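PDB 3VC5: mandelate racemase/muconate lactonizing protein, which probably catalyses the magnesium-dependent dehydration of D-glucarate to 5-dehydro-4-deoxy-D-glucarate, the first step of D-glucarate degradation. Local coordinates for residues Leu40-Gly45 with Arg421-Tyr426; Tyr167-Trp172 with Lys209-Val214; Asp181-Ala186 with Thr368-Gly373; Ala223-Arg228 with Arg254-Val259. All blocks are in the same frame, centred on the assembly; numbering follows the deposited sequence.

Contact 1: Leu40-Gly45 with Arg421-Tyr426; sequences LLNAAG and RDDEGY. With PO4 (phosphate ion), chain B.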
loop_
_atom_site.group_PDB
_atom_site.type_symbol
_atom_site.label_atom_id
_atom_site.label_comp_id
_atom_site.label_asym_id
_atom_site.label_seq_id
_atom_site.Cartn_x
_atom_site.Cartn_y
_atom_site.Cartn_z
ATOM N N LEU A 40 34.300 -10.997 0.658
ATOM C CA LEU A 40 33.469 -10.872 -0.521
ATOM C C LEU A 40 33.771 -9.534 -1.222
ATOM O O LEU A 40 33.714 -8.464 -0.612
ATOM C CB LEU A 40 31.999 -10.952 -0.105
ATOM C CG LEU A 40 31.611 -12.157 0.746
ATOM C CD1 LEU A 40 30.090 -12.123 1.106
ATOM C CD2 LEU A 40 31.986 -13.473 0.096
ATOM N N LEU A 41 34.151 -9.612 -2.497
ATOM C CA LEU A 41 34.545 -8.437 -3.256
ATOM C C LEU A 41 33.326 -7.768 -3.888
ATOM O O LEU A 41 32.352 -8.422 -4.258
ATOM C CB LEU A 41 35.542 -8.859 -4.350
ATOM C CG LEU A 41 36.861 -9.428 -3.817
ATOM C CD1 LEU A 41 37.572 -10.217 -4.897
ATOM C CD2 LEU A 41 37.752 -8.273 -3.388
ATOM N N ASN A 42 33.380 -6.450 -4.038
ATOM C CA ASN A 42 32.284 -5.754 -4.687
ATOM C C ASN A 42 32.838 -4.442 -5.273
ATOM O O ASN A 42 34.051 -4.181 -5.197
ATOM C CB ASN A 42 31.118 -5.525 -3.691
ATOM C CG ASN A 42 31.521 -4.650 -2.525
ATOM O OD1 ASN A 42 32.495 -3.885 -2.617
ATOM N ND2 ASN A 42 30.781 -4.747 -1.421
ATOM N N ALA A 43 31.977 -3.628 -5.879
ATOM C CA ALA A 43 32.430 -2.373 -6.471
ATOM C C ALA A 43 33.106 -1.425 -5.467
ATOM O O ALA A 43 33.928 -0.586 -5.853
ATOM C CB ALA A 43 31.266 -1.656 -7.148
ATOM N N ALA A 44 32.702 -1.507 -4.199
ATOM C CA ALA A 44 33.216 -0.621 -3.149
ATOM C C ALA A 44 34.479 -1.127 -2.437
ATOM O O ALA A 44 34.992 -0.469 -1.546
ATOM C CB ALA A 44 32.094 -0.319 -2.113
ATOM N N GLY A 45 34.956 -2.317 -2.791
ATOM C CA GLY A 45 36.177 -2.857 -2.197
ATOM C C GLY A 45 35.983 -4.312 -1.832
ATOM O O GLY A 45 35.772 -5.181 -2.700
ATOM N N ARG A 421 30.690 0.124 8.784
ATOM C CA ARG A 421 31.079 -0.610 7.593
ATOM C C ARG A 421 31.878 0.289 6.662
ATOM O O ARG A 421 31.448 1.420 6.344
ATOM C CB ARG A 421 29.836 -1.158 6.880
ATOM C CG ARG A 421 30.185 -1.816 5.560
ATOM C CD ARG A 421 28.977 -2.422 4.887
ATOM N NE ARG A 421 29.344 -2.988 3.598
ATOM C CZ ARG A 421 28.494 -3.505 2.709
ATOM N NH1 ARG A 421 27.194 -3.528 2.952
ATOM N NH2 ARG A 421 28.955 -3.996 1.558
ATOM N N ASP A 422 33.023 -0.209 6.191
ATOM C CA ASP A 422 33.867 0.572 5.296
ATOM C C ASP A 422 34.635 -0.335 4.312
ATOM O O ASP A 422 35.854 -0.520 4.442
ATOM C CB ASP A 422 34.806 1.470 6.115
ATOM C CG ASP A 422 35.650 2.423 5.242
ATOM O OD1 ASP A 422 35.338 2.620 4.032
ATOM O OD2 ASP A 422 36.636 2.979 5.786
ATOM N N ASP A 423 33.919 -0.871 3.314
ATOM C CA ASP A 423 34.537 -1.751 2.304
ATOM C C ASP A 423 35.700 -1.062 1.599
ATOM O O ASP A 423 36.691 -1.702 1.264
ATOM C CB ASP A 423 33.547 -2.157 1.202
ATOM C CG ASP A 423 32.311 -2.874 1.728
ATOM O OD1 ASP A 423 32.116 -2.985 2.950
ATOM O OD2 ASP A 423 31.485 -3.299 0.897
ATOM N N GLU A 424 35.557 0.240 1.316
ATOM C CA GLU A 424 36.588 0.939 0.550
ATOM C C GLU A 424 37.871 1.163 1.354
ATOM O O GLU A 424 38.986 0.955 0.843
ATOM C CB GLU A 424 36.040 2.268 0.012
ATOM C CG GLU A 424 36.978 3.012 -0.917
ATOM C CD GLU A 424 36.392 4.347 -1.324
ATOM O OE1 GLU A 424 35.931 5.101 -0.439
ATOM O OE2 GLU A 424 36.348 4.634 -2.527
ATOM N N GLY A 425 37.721 1.606 2.599
ATOM C CA GLY A 425 38.869 1.807 3.482
ATOM C C GLY A 425 39.604 0.505 3.719
ATOM O O GLY A 425 40.849 0.471 3.749
ATOM N N TYR A 426 38.841 -0.572 3.886
ATOM C CA TYR A 426 39.450 -1.889 4.085
ATOM C C TYR A 426 40.227 -2.285 2.812
ATOM O O TYR A 426 41.397 -2.722 2.884
ATOM C CB TYR A 426 38.386 -2.927 4.462
ATOM C CG TYR A 426 38.928 -4.316 4.775
ATOM C CD1 TYR A 426 40.040 -4.494 5.598
ATOM C CD2 TYR A 426 38.306 -5.444 4.253
ATOM C CE1 TYR A 426 40.515 -5.768 5.889
ATOM C CE2 TYR A 426 38.764 -6.714 4.537
ATOM C CZ TYR A 426 39.888 -6.871 5.336
ATOM O OH TYR A 426 40.330 -8.150 5.627
HETATM P P PO4 B . 26.910 -6.076 -0.529
HETATM O O1 PO4 B . 28.306 -6.055 -1.020
HETATM O O2 PO4 B . 26.840 -7.256 0.415
HETATM O O3 PO4 B . 26.579 -4.844 0.205
HETATM O O4 PO4 B . 26.035 -6.233 -1.665
#
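Asn42 meets Asp423 through one almost straight hydrogen bond: ND2 of Asn42 donates to OD2 of Asp423 at 2.8 Å, with an N-H...O angle of 175° and the acceptor lying in the amide plane. The second hydrogen of that ND2 goes to O1 of the phosphate, also at 2.8 Å. Arg421 approaches the same ion edge-on, NH1 and NH2 both donating to phosphate O3, NH2 at 2.9 Å. Its chain, extended from CG to NE with CG anti to the backbone N (chi1 174°), carries the guanidinium there. One shell out, Asp423 fixes that group by a side-on salt bridge. Arg421 NE reaches Asp423 OD1 at 2.8 Å, and Arg421 NH2 takes the syn lone pair of Asp423 OD2 at 2.7 Å. Swapping Asp423 for an alanine would probably leave the guanidinium without its carboxylate mate and less firmly fixed in its rotation, and the Asn42 amide with one hold fewer. Farther back, Asn42 opens a type I turn to Gly45, where a CB would run into Asp423 O. Asp422 N-caps helix 423-430. His47, His367 and the predicted proton acceptor Lys211 also donate to the phosphate, probably from the crystallisation liquor. This joining of the N-terminal domain to a C-terminal segment is characteristic of the enolase superfamily's capping region, over what is probably the active-site pocket.

Contact 2: Tyr167-Trp172 with Lys209-Val214; sequences YLFYKW and KLKGGV. With PO4 (phosphate ion), chain B.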
loop_
_atom_site.group_PDB
_atom_site.type_symbol
_atom_site.label_atom_id
_atom_site.label_comp_id
_atom_site.label_asym_id
_atom_site.label_seq_id
_atom_site.Cartn_x
_atom_site.Cartn_y
_atom_site.Cartn_z
ATOM N N TYR A 167 23.727 -16.193 -3.988
ATOM C CA TYR A 167 24.387 -14.879 -4.070
ATOM C C TYR A 167 25.893 -15.129 -4.190
ATOM O O TYR A 167 26.586 -15.332 -3.203
ATOM C CB TYR A 167 24.089 -14.024 -2.839
ATOM C CG TYR A 167 24.102 -12.523 -3.115
ATOM C CD1 TYR A 167 24.921 -11.965 -4.099
ATOM C CD2 TYR A 167 23.311 -11.663 -2.344
ATOM C CE1 TYR A 167 24.910 -10.591 -4.348
ATOM C CE2 TYR A 167 23.292 -10.271 -2.594
ATOM C CZ TYR A 167 24.100 -9.745 -3.573
ATOM O OH TYR A 167 24.084 -8.366 -3.870
ATOM N N LEU A 168 26.377 -15.180 -5.426
ATOM C CA LEU A 168 27.779 -15.461 -5.678
ATOM C C LEU A 168 28.608 -14.177 -5.665
ATOM O O LEU A 168 28.171 -13.088 -6.153
ATOM C CB LEU A 168 27.950 -16.164 -7.027
ATOM C CG LEU A 168 27.040 -17.357 -7.353
ATOM C CD1 LEU A 168 27.396 -17.974 -8.723
ATOM C CD2 LEU A 168 27.135 -18.437 -6.246
ATOM N N PHE A 169 29.831 -14.330 -5.173
ATOM C CA PHE A 169 30.793 -13.251 -5.115
ATOM C C PHE A 169 32.144 -13.749 -5.551
ATOM O O PHE A 169 32.545 -14.854 -5.175
ATOM C CB PHE A 169 31.003 -12.781 -3.679
ATOM C CG PHE A 169 29.845 -11.992 -3.097
ATOM C CD1 PHE A 169 28.720 -12.633 -2.596
ATOM C CD2 PHE A 169 29.910 -10.602 -3.028
ATOM C CE1 PHE A 169 27.651 -11.896 -2.025
ATOM C CE2 PHE A 169 28.837 -9.845 -2.474
ATOM C CZ PHE A 169 27.718 -10.486 -1.987
ATOM N N TYR A 170 32.881 -12.905 -6.256
ATOM C CA TYR A 170 34.322 -13.085 -6.303
ATOM C C TYR A 170 34.848 -12.876 -4.886
ATOM O O TYR A 170 34.336 -12.033 -4.144
ATOM C CB TYR A 170 34.965 -12.097 -7.268
ATOM C CG TYR A 170 34.544 -12.267 -8.699
ATOM C CD1 TYR A 170 35.104 -13.275 -9.499
ATOM C CD2 TYR A 170 33.637 -11.392 -9.283
ATOM C CE1 TYR A 170 34.738 -13.418 -10.819
ATOM C CE2 TYR A 170 33.276 -11.520 -10.617
ATOM C CZ TYR A 170 33.836 -12.536 -11.383
ATOM O OH TYR A 170 33.485 -12.669 -12.711
ATOM N N LYS A 171 35.798 -13.707 -4.466
ATOM C CA LYS A 171 36.347 -13.568 -3.125
ATOM C C LYS A 171 37.752 -14.110 -3.003
ATOM O O LYS A 171 38.147 -15.006 -3.755
ATOM C CB LYS A 171 35.436 -14.273 -2.111
ATOM C CG LYS A 171 35.367 -15.810 -2.323
ATOM C CD LYS A 171 34.408 -16.499 -1.335
ATOM C CE LYS A 171 34.910 -16.427 0.124
ATOM N NZ LYS A 171 36.231 -17.164 0.344
ATOM N N TRP A 172 38.516 -13.545 -2.074
ATOM C CA TRP A 172 39.820 -14.102 -1.735
ATOM C C TRP A 172 39.594 -15.398 -0.962
ATOM O O TRP A 172 38.467 -15.668 -0.527
ATOM C CB TRP A 172 40.628 -13.119 -0.900
ATOM C CG TRP A 172 40.862 -11.815 -1.587
ATOM C CD1 TRP A 172 40.976 -11.602 -2.942
ATOM C CD2 TRP A 172 41.051 -10.543 -0.960
ATOM N NE1 TRP A 172 41.201 -10.258 -3.189
ATOM C CE2 TRP A 172 41.262 -9.591 -1.990
ATOM C CE3 TRP A 172 41.064 -10.111 0.370
ATOM C CZ2 TRP A 172 41.473 -8.237 -1.725
ATOM C CZ3 TRP A 172 41.287 -8.764 0.630
ATOM C CH2 TRP A 172 41.483 -7.844 -0.416
ATOM N N LYS A 209 22.759 -15.231 -8.755
ATOM C CA LYS A 209 23.171 -13.846 -8.910
ATOM C C LYS A 209 24.682 -13.783 -8.782
ATOM O O LYS A 209 25.265 -14.433 -7.919
ATOM C CB LYS A 209 22.548 -12.998 -7.801
ATOM C CG LYS A 209 22.954 -11.559 -7.812
ATOM C CD LYS A 209 22.266 -10.823 -6.684
ATOM C CE LYS A 209 22.494 -9.332 -6.924
ATOM N NZ LYS A 209 21.898 -8.487 -5.925
ATOM N N LEU A 210 25.326 -13.003 -9.641
ATOM C CA LEU A 210 26.747 -12.751 -9.494
ATOM C C LEU A 210 26.972 -11.309 -9.150
ATOM O O LEU A 210 26.547 -10.410 -9.912
ATOM C CB LEU A 210 27.495 -13.078 -10.798
ATOM C CG LEU A 210 29.013 -12.797 -10.825
ATOM C CD1 LEU A 210 29.771 -13.521 -9.696
ATOM C CD2 LEU A 210 29.636 -13.144 -12.186
ATOM N N LYS A 211 27.668 -11.077 -8.032
ATOM C CA LYS A 211 28.131 -9.736 -7.674
ATOM C C LYS A 211 29.286 -9.361 -8.584
ATOM O O LYS A 211 30.320 -10.025 -8.560
ATOM C CB LYS A 211 28.632 -9.724 -6.216
ATOM C CG LYS A 211 28.966 -8.346 -5.684
ATOM C CD LYS A 211 27.677 -7.496 -5.643
ATOM C CE LYS A 211 27.346 -7.011 -4.296
ATOM N NZ LYS A 211 26.065 -6.206 -4.392
ATOM N N GLY A 212 29.128 -8.273 -9.349
ATOM C CA GLY A 212 30.198 -7.818 -10.253
ATOM C C GLY A 212 30.796 -6.461 -9.861
ATOM O O GLY A 212 30.754 -6.060 -8.675
ATOM N N GLY A 213 31.353 -5.753 -10.846
ATOM C CA GLY A 213 32.035 -4.479 -10.619
ATOM C C GLY A 213 33.397 -4.684 -9.969
ATOM O O GLY A 213 33.965 -3.772 -9.365
ATOM N N VAL A 214 33.917 -5.903 -10.079
ATOM C CA VAL A 214 35.164 -6.278 -9.442
ATOM C C VAL A 214 36.258 -6.466 -10.488
ATOM O O VAL A 214 37.361 -5.921 -10.349
ATOM C CB VAL A 214 34.959 -7.591 -8.656
ATOM C CG1 VAL A 214 36.286 -8.118 -8.088
ATOM C CG2 VAL A 214 33.916 -7.389 -7.555
HETATM P P PO4 B . 26.910 -6.076 -0.529
HETATM O O1 PO4 B . 28.306 -6.055 -1.020
HETATM O O2 PO4 B . 26.840 -7.256 0.415
HETATM O O3 PO4 B . 26.579 -4.844 0.205
HETATM O O4 PO4 B . 26.035 -6.233 -1.665
HETATM O O HOH W 1 32.074 -10.285 -6.446
#
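Lys209 runs fully extended from its backbone while Lys211 bends at chi2 (64°) and again at chi3 (121°), and both chains deliver NZ to the hydroxyl of Tyr167. Each bond is a donation from lysine: Lys209 NZ and Lys211 NZ both stand 3.0 Å from Tyr167 OH. On its way Lys209 lays CD over one face of the Tyr167 ring, a CH-pi contact 3.8 Å from the centroid, and Phe169 CZ lies over the opposite face, near its rim. Lys211 CB sits over the Phe169 ring. A phenylalanine in place of Tyr167 would probably leave the two lysines without their shared acceptor and make the tip of Lys211 less firmly placed. The strands are parallel neighbours in a beta-alpha-beta unit of the family's TIM-like barrel, joined through helix 189-203. Leu168 N donates to Lys209 O at 2.8 Å, and Lys211 N to Leu168 O at the same length. Lys211, the predicted proton acceptor, also binds phosphate O4 through NZ at 2.7 Å, and Asp239 and Asn241 hold the same nitrogen; Lys209 NZ pairs with Glu264 and Asp365. Past the strands a water bridges Tyr170 N and Lys211 O, while the Tyr170 ring reaches Val214, CD2 to CB 4.1 Å.

Contact 3: Asp181-Ala186 with Thr368-Gly373; sequences DRFGPA and TPWQDG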
loop_
_atom_site.group_PDB
_atom_site.type_symbol
_atom_site.label_atom_id
_atom_site.label_comp_id
_atom_site.label_asym_id
_atom_site.label_seq_id
_atom_site.Cartn_x
_atom_site.Cartn_y
_atom_site.Cartn_z
ATOM N N ASP A 181 38.727 -19.552 4.716
ATOM C CA ASP A 181 37.430 -20.102 5.017
ATOM C C ASP A 181 37.145 -21.341 4.187
ATOM O O ASP A 181 37.929 -21.702 3.298
ATOM C CB ASP A 181 36.347 -19.033 4.827
ATOM C CG ASP A 181 36.294 -18.493 3.411
ATOM O OD1 ASP A 181 36.079 -19.279 2.464
ATOM O OD2 ASP A 181 36.432 -17.261 3.244
ATOM N N ARG A 182 36.030 -22.008 4.484
ATOM C CA ARG A 182 35.708 -23.259 3.801
ATOM C C ARG A 182 35.196 -23.090 2.372
ATOM O O ARG A 182 35.003 -24.088 1.677
ATOM C CB ARG A 182 34.698 -24.090 4.608
ATOM C CG ARG A 182 33.253 -23.554 4.569
ATOM C CD ARG A 182 32.314 -24.415 5.412
ATOM N NE ARG A 182 30.900 -24.065 5.248
ATOM C CZ ARG A 182 30.122 -24.480 4.242
ATOM N NH1 ARG A 182 30.605 -25.260 3.270
ATOM N NH2 ARG A 182 28.843 -24.107 4.198
ATOM N N PHE A 183 34.956 -21.851 1.935
ATOM C CA PHE A 183 34.329 -21.636 0.622
ATOM C C PHE A 183 35.320 -21.663 -0.536
ATOM O O PHE A 183 34.947 -22.004 -1.674
ATOM C CB PHE A 183 33.535 -20.322 0.624
ATOM C CG PHE A 183 32.472 -20.294 1.693
ATOM C CD1 PHE A 183 31.325 -21.075 1.568
ATOM C CD2 PHE A 183 32.647 -19.541 2.838
ATOM C CE1 PHE A 183 30.355 -21.082 2.570
ATOM C CE2 PHE A 183 31.680 -19.513 3.821
ATOM C CZ PHE A 183 30.539 -20.287 3.701
ATOM N N GLY A 184 36.577 -21.318 -0.256
ATOM C CA GLY A 184 37.612 -21.240 -1.294
ATOM C C GLY A 184 37.591 -19.872 -1.946
ATOM O O GLY A 184 36.607 -19.106 -1.819
ATOM N N PRO A 185 38.675 -19.543 -2.653
ATOM C CA PRO A 185 38.717 -18.325 -3.465
ATOM C C PRO A 185 37.816 -18.490 -4.689
ATOM O O PRO A 185 37.520 -19.630 -5.094
ATOM C CB PRO A 185 40.185 -18.267 -3.905
ATOM C CG PRO A 185 40.592 -19.715 -3.981
ATOM C CD PRO A 185 39.878 -20.379 -2.831
ATOM N N ALA A 186 37.399 -17.372 -5.287
ATOM C CA ALA A 186 36.717 -17.386 -6.588
ATOM C C ALA A 186 37.124 -16.106 -7.310
ATOM O O ALA A 186 36.693 -15.008 -6.953
ATOM C CB ALA A 186 35.197 -17.454 -6.423
ATOM N N THR A 368 22.610 -15.295 3.406
ATOM C CA THR A 368 22.627 -16.362 4.419
ATOM C C THR A 368 23.801 -17.361 4.321
ATOM O O THR A 368 24.468 -17.598 5.311
ATOM C CB THR A 368 21.269 -17.107 4.467
ATOM O OG1 THR A 368 20.242 -16.209 4.938
ATOM C CG2 THR A 368 21.355 -18.341 5.367
ATOM N N PRO A 369 24.085 -17.921 3.125
ATOM C CA PRO A 369 25.149 -18.970 3.113
ATOM C C PRO A 369 26.488 -18.453 3.670
ATOM O O PRO A 369 27.247 -19.207 4.290
ATOM C CB PRO A 369 25.290 -19.292 1.627
ATOM C CG PRO A 369 23.889 -18.970 1.055
ATOM C CD PRO A 369 23.486 -17.718 1.784
ATOM N N TRP A 370 26.788 -17.170 3.433
ATOM C CA TRP A 370 28.086 -16.587 3.768
ATOM C C TRP A 370 28.273 -16.470 5.266
ATOM O O TRP A 370 29.418 -16.371 5.749
ATOM C CB TRP A 370 28.209 -15.184 3.105
ATOM C CG TRP A 370 28.178 -15.365 1.589
ATOM C CD1 TRP A 370 27.236 -14.898 0.727
ATOM C CD2 TRP A 370 29.124 -16.108 0.786
ATOM N NE1 TRP A 370 27.533 -15.294 -0.569
ATOM C CE2 TRP A 370 28.677 -16.050 -0.550
ATOM C CE3 TRP A 370 30.287 -16.841 1.079
ATOM C CZ2 TRP A 370 29.380 -16.660 -1.603
ATOM C CZ3 TRP A 370 30.976 -17.449 0.037
ATOM C CH2 TRP A 370 30.521 -17.363 -1.280
ATOM N N GLN A 371 27.150 -16.436 5.998
ATOM C CA GLN A 371 27.235 -16.337 7.454
ATOM C C GLN A 371 27.454 -17.716 8.089
ATOM O O GLN A 371 27.648 -17.819 9.293
ATOM C CB GLN A 371 26.005 -15.628 8.019
ATOM C CG GLN A 371 26.289 -14.135 8.288
ATOM C CD GLN A 371 26.963 -13.465 7.094
ATOM O OE1 GLN A 371 26.293 -13.159 6.084
ATOM N NE2 GLN A 371 28.288 -13.257 7.181
ATOM N N ASP A 372 27.461 -18.738 7.275
ATOM C CA ASP A 372 27.819 -20.097 7.698
ATOM C C ASP A 372 27.236 -20.554 9.032
ATOM O O ASP A 372 27.922 -21.107 9.854
ATOM C CB ASP A 372 29.320 -20.255 7.668
ATOM C CG ASP A 372 29.767 -21.678 7.364
ATOM O OD1 ASP A 372 29.020 -22.472 6.820
ATOM O OD2 ASP A 372 30.864 -21.977 7.742
ATOM N N GLY A 373 25.953 -20.337 9.193
ATOM C CA GLY A 373 25.197 -20.859 10.323
ATOM C C GLY A 373 25.170 -19.960 11.535
ATOM O O GLY A 373 24.440 -20.253 12.491
#
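Phe183 and Trp370 belong to two irregular segments whose backbones stay well apart, 8.6 Å between their CA atoms, so side chains make most of the contact. The Trp370 CB points away from segment 181-186, but with CG anti to the carbonyl carbon (chi1 -64°) the indole swings back. It sets its edge against the phenyl face in a T-shaped pair, the planes 64° apart and CZ3 of Trp370 3.6 Å from CG of Phe183. Arg182 covers the other face of that phenyl with its CG, and its guanidinium lies over Phe183 CE1, so the ring is held between an indole edge and an arginine chain. At its far end the ring brings Phe183 CZ to 3.5 Å from Pro369 O. Farther along, the arginine grips Asp372 side-on with both donors on one oxygen: Arg182 NE lies 2.9 Å and Arg182 NH2 3.1 Å from Asp372 OD1. The two come from the same face of the carboxylate, above its plane, while the oxygen stays in the guanidinium plane. Glu202 takes NH1 of the arginine. Behind the ring, Asp181 OD1 accepts from Phe183 N at 2.9 Å, an Asx turn. Together these contacts clasp two loops of a TIM-like barrel to each other: the one after its first strand, 161-169, and the one before its last, 388-390.

Contact 4: Ala223-Arg228 with Arg254-Val259; sequences AIQALR and RALDGV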
loop_
_atom_site.group_PDB
_atom_site.type_symbol
_atom_site.label_atom_id
_atom_site.label_comp_id
_atom_site.label_asym_id
_atom_site.label_seq_id
_atom_site.Cartn_x
_atom_site.Cartn_y
_atom_site.Cartn_z
ATOM N N ALA A 223 32.101 -15.243 -16.799
ATOM C CA ALA A 223 31.615 -16.001 -15.642
ATOM C C ALA A 223 30.116 -16.277 -15.769
ATOM O O ALA A 223 29.636 -17.382 -15.485
ATOM C CB ALA A 223 31.887 -15.242 -14.369
ATOM N N ILE A 224 29.361 -15.256 -16.163
ATOM C CA ILE A 224 27.930 -15.450 -16.412
ATOM C C ILE A 224 27.693 -16.534 -17.467
ATOM O O ILE A 224 26.841 -17.409 -17.299
ATOM C CB ILE A 224 27.243 -14.133 -16.854
ATOM C CG1 ILE A 224 27.084 -13.190 -15.655
ATOM C CG2 ILE A 224 25.890 -14.424 -17.499
ATOM C CD1 ILE A 224 26.180 -13.740 -14.538
ATOM N N GLN A 225 28.446 -16.494 -18.559
ATOM C CA GLN A 225 28.285 -17.517 -19.575
ATOM C C GLN A 225 28.633 -18.913 -19.070
ATOM O O GLN A 225 27.985 -19.902 -19.429
ATOM C CB GLN A 225 29.132 -17.166 -20.796
ATOM C CG GLN A 225 28.463 -16.178 -21.706
ATOM C CD GLN A 225 27.338 -16.827 -22.501
ATOM O OE1 GLN A 225 26.590 -16.147 -23.203
ATOM N NE2 GLN A 225 27.216 -18.154 -22.392
ATOM N N ALA A 226 29.670 -18.993 -18.251
ATOM C CA ALA A 226 30.061 -20.266 -17.661
ATOM C C ALA A 226 28.981 -20.799 -16.730
ATOM O O ALA A 226 28.789 -22.024 -16.626
ATOM C CB ALA A 226 31.380 -20.117 -16.907
ATOM N N LEU A 227 28.314 -19.891 -16.013
ATOM C CA LEU A 227 27.218 -20.279 -15.137
ATOM C C LEU A 227 26.041 -20.798 -15.960
ATOM O O LEU A 227 25.423 -21.812 -15.606
ATOM C CB LEU A 227 26.790 -19.115 -14.219
ATOM C CG LEU A 227 27.801 -18.706 -13.140
ATOM C CD1 LEU A 227 27.482 -17.339 -12.546
ATOM C CD2 LEU A 227 27.871 -19.790 -12.035
ATOM N N ARG A 228 25.744 -20.137 -17.059
ATOM C CA ARG A 228 24.686 -20.577 -17.952
ATOM C C ARG A 228 24.934 -21.970 -18.507
ATOM O O ARG A 228 24.032 -22.742 -18.627
ATOM C CB ARG A 228 24.513 -19.604 -19.099
ATOM C CG ARG A 228 23.537 -20.023 -20.136
ATOM C CD ARG A 228 22.294 -20.570 -19.547
ATOM N NE ARG A 228 21.342 -19.518 -19.213
ATOM C CZ ARG A 228 20.772 -19.381 -18.024
ATOM N NH1 ARG A 228 21.052 -20.213 -17.032
ATOM N NH2 ARG A 228 19.922 -18.405 -17.830
ATOM N N ARG A 254 23.882 -6.138 -24.391
ATOM C CA ARG A 254 23.692 -6.734 -25.714
ATOM C C ARG A 254 24.436 -8.061 -25.854
ATOM O O ARG A 254 23.899 -9.030 -26.402
ATOM C CB ARG A 254 24.104 -5.758 -26.808
ATOM C CG ARG A 254 23.108 -4.625 -26.984
ATOM C CD ARG A 254 23.591 -3.600 -27.977
ATOM N NE ARG A 254 22.638 -2.500 -28.079
ATOM C CZ ARG A 254 22.697 -1.540 -28.998
ATOM N NH1 ARG A 254 23.668 -1.546 -29.903
ATOM N NH2 ARG A 254 21.783 -0.577 -29.011
ATOM N N ALA A 255 25.661 -8.120 -25.343
ATOM C CA ALA A 255 26.404 -9.380 -25.380
ATOM C C ALA A 255 25.705 -10.495 -24.602
ATOM O O ALA A 255 25.855 -11.666 -24.949
ATOM C CB ALA A 255 27.836 -9.189 -24.876
ATOM N N LEU A 256 24.939 -10.144 -23.567
ATOM C CA LEU A 256 24.267 -11.145 -22.727
ATOM C C LEU A 256 22.778 -11.348 -23.103
ATOM O O LEU A 256 21.969 -11.814 -22.286
ATOM C CB LEU A 256 24.425 -10.781 -21.241
ATOM C CG LEU A 256 25.881 -10.845 -20.778
ATOM C CD1 LEU A 256 25.964 -10.376 -19.343
ATOM C CD2 LEU A 256 26.440 -12.271 -20.918
ATOM N N ASP A 257 22.419 -11.007 -24.340
ATOM C CA ASP A 257 21.041 -11.124 -24.812
ATOM C C ASP A 257 20.553 -12.551 -24.563
ATOM O O ASP A 257 21.227 -13.496 -24.938
ATOM C CB ASP A 257 20.980 -10.808 -26.321
ATOM C CG ASP A 257 19.552 -10.696 -26.863
ATOM O OD1 ASP A 257 18.572 -11.074 -26.180
ATOM O OD2 ASP A 257 19.408 -10.224 -28.006
ATOM N N GLY A 258 19.389 -12.694 -23.924
ATOM C CA GLY A 258 18.788 -14.005 -23.702
ATOM C C GLY A 258 19.409 -14.808 -22.566
ATOM O O GLY A 258 19.027 -15.957 -22.338
ATOM N N VAL A 259 20.359 -14.212 -21.844
ATOM C CA VAL A 259 21.064 -14.921 -20.764
ATOM C C VAL A 259 20.643 -14.466 -19.353
ATOM O O VAL A 259 20.605 -15.284 -18.429
ATOM C CB VAL A 259 22.609 -14.832 -20.931
ATOM C CG1 VAL A 259 23.320 -15.672 -19.887
ATOM C CG2 VAL A 259 23.031 -15.277 -22.331
#
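Leu256 and Val259 pack against Ile224, Gln225 and Arg228, joining two successive helices in the outer layer of the TIM-like barrel: helix 217-230, and the end of helix 246-255 with the loop that leads into strand 262-264. The helix gives out at Leu256, the first residue to leave helical backbone angles. Its side chain lies roughly perpendicular to that of Ile224, with CD2 of Leu256 4.1 Å from CG2 of Ile224. Asp257 and Gly258 then turn the chain round, Gly258 with a positive phi. Val259 N returns to Leu256 O at 2.9 Å, which brings Val259 back against the helix. Val259 fills the step between Ile224 and Arg228, which lie one helical turn apart. Its CG1, turned away from the backbone N (chi1 -175°), comes within 3.7 Å of Ile224 CG2 as the two side chains pass antiparallel. The same methyl is 4.2 Å from Arg228 CB. Leu236 of strand 236-239 touches Ile224, Arg228 and Val259 alike, tying the helix contact to the barrel wall. The bent Arg228 chain carries its NH1 to Leu234 O and its NH2 to 3.3 Å from Val259 O. The second methyl, Val259 CG2, stands across from Gln225 OE1 at 3.8 Å.

How the contacts relate
Contacts 1 and 2, with centres 12 Å apart, grip the same phosphate from the capping side and the barrel side; their backbones also meet, Leu41 N lying 2.9 Å from Tyr170 O, probably a hydrogen bond. Contact 3 flanks both: Trp370 NE1 is 2.8 Å from Tyr167 O, Lys171 NZ makes a 2.9 Å salt bridge to Asp181 OD2, and Leu40 CD1 packs on the indole. Contact 4 lies outside the barrel wall and touches only contact 2, through helix 217-230, where Ala223 CB sits 3.5 Å from Tyr170 OH. It stays about 12 Å from contact 1 at the nearest atoms, remote from the phosphate.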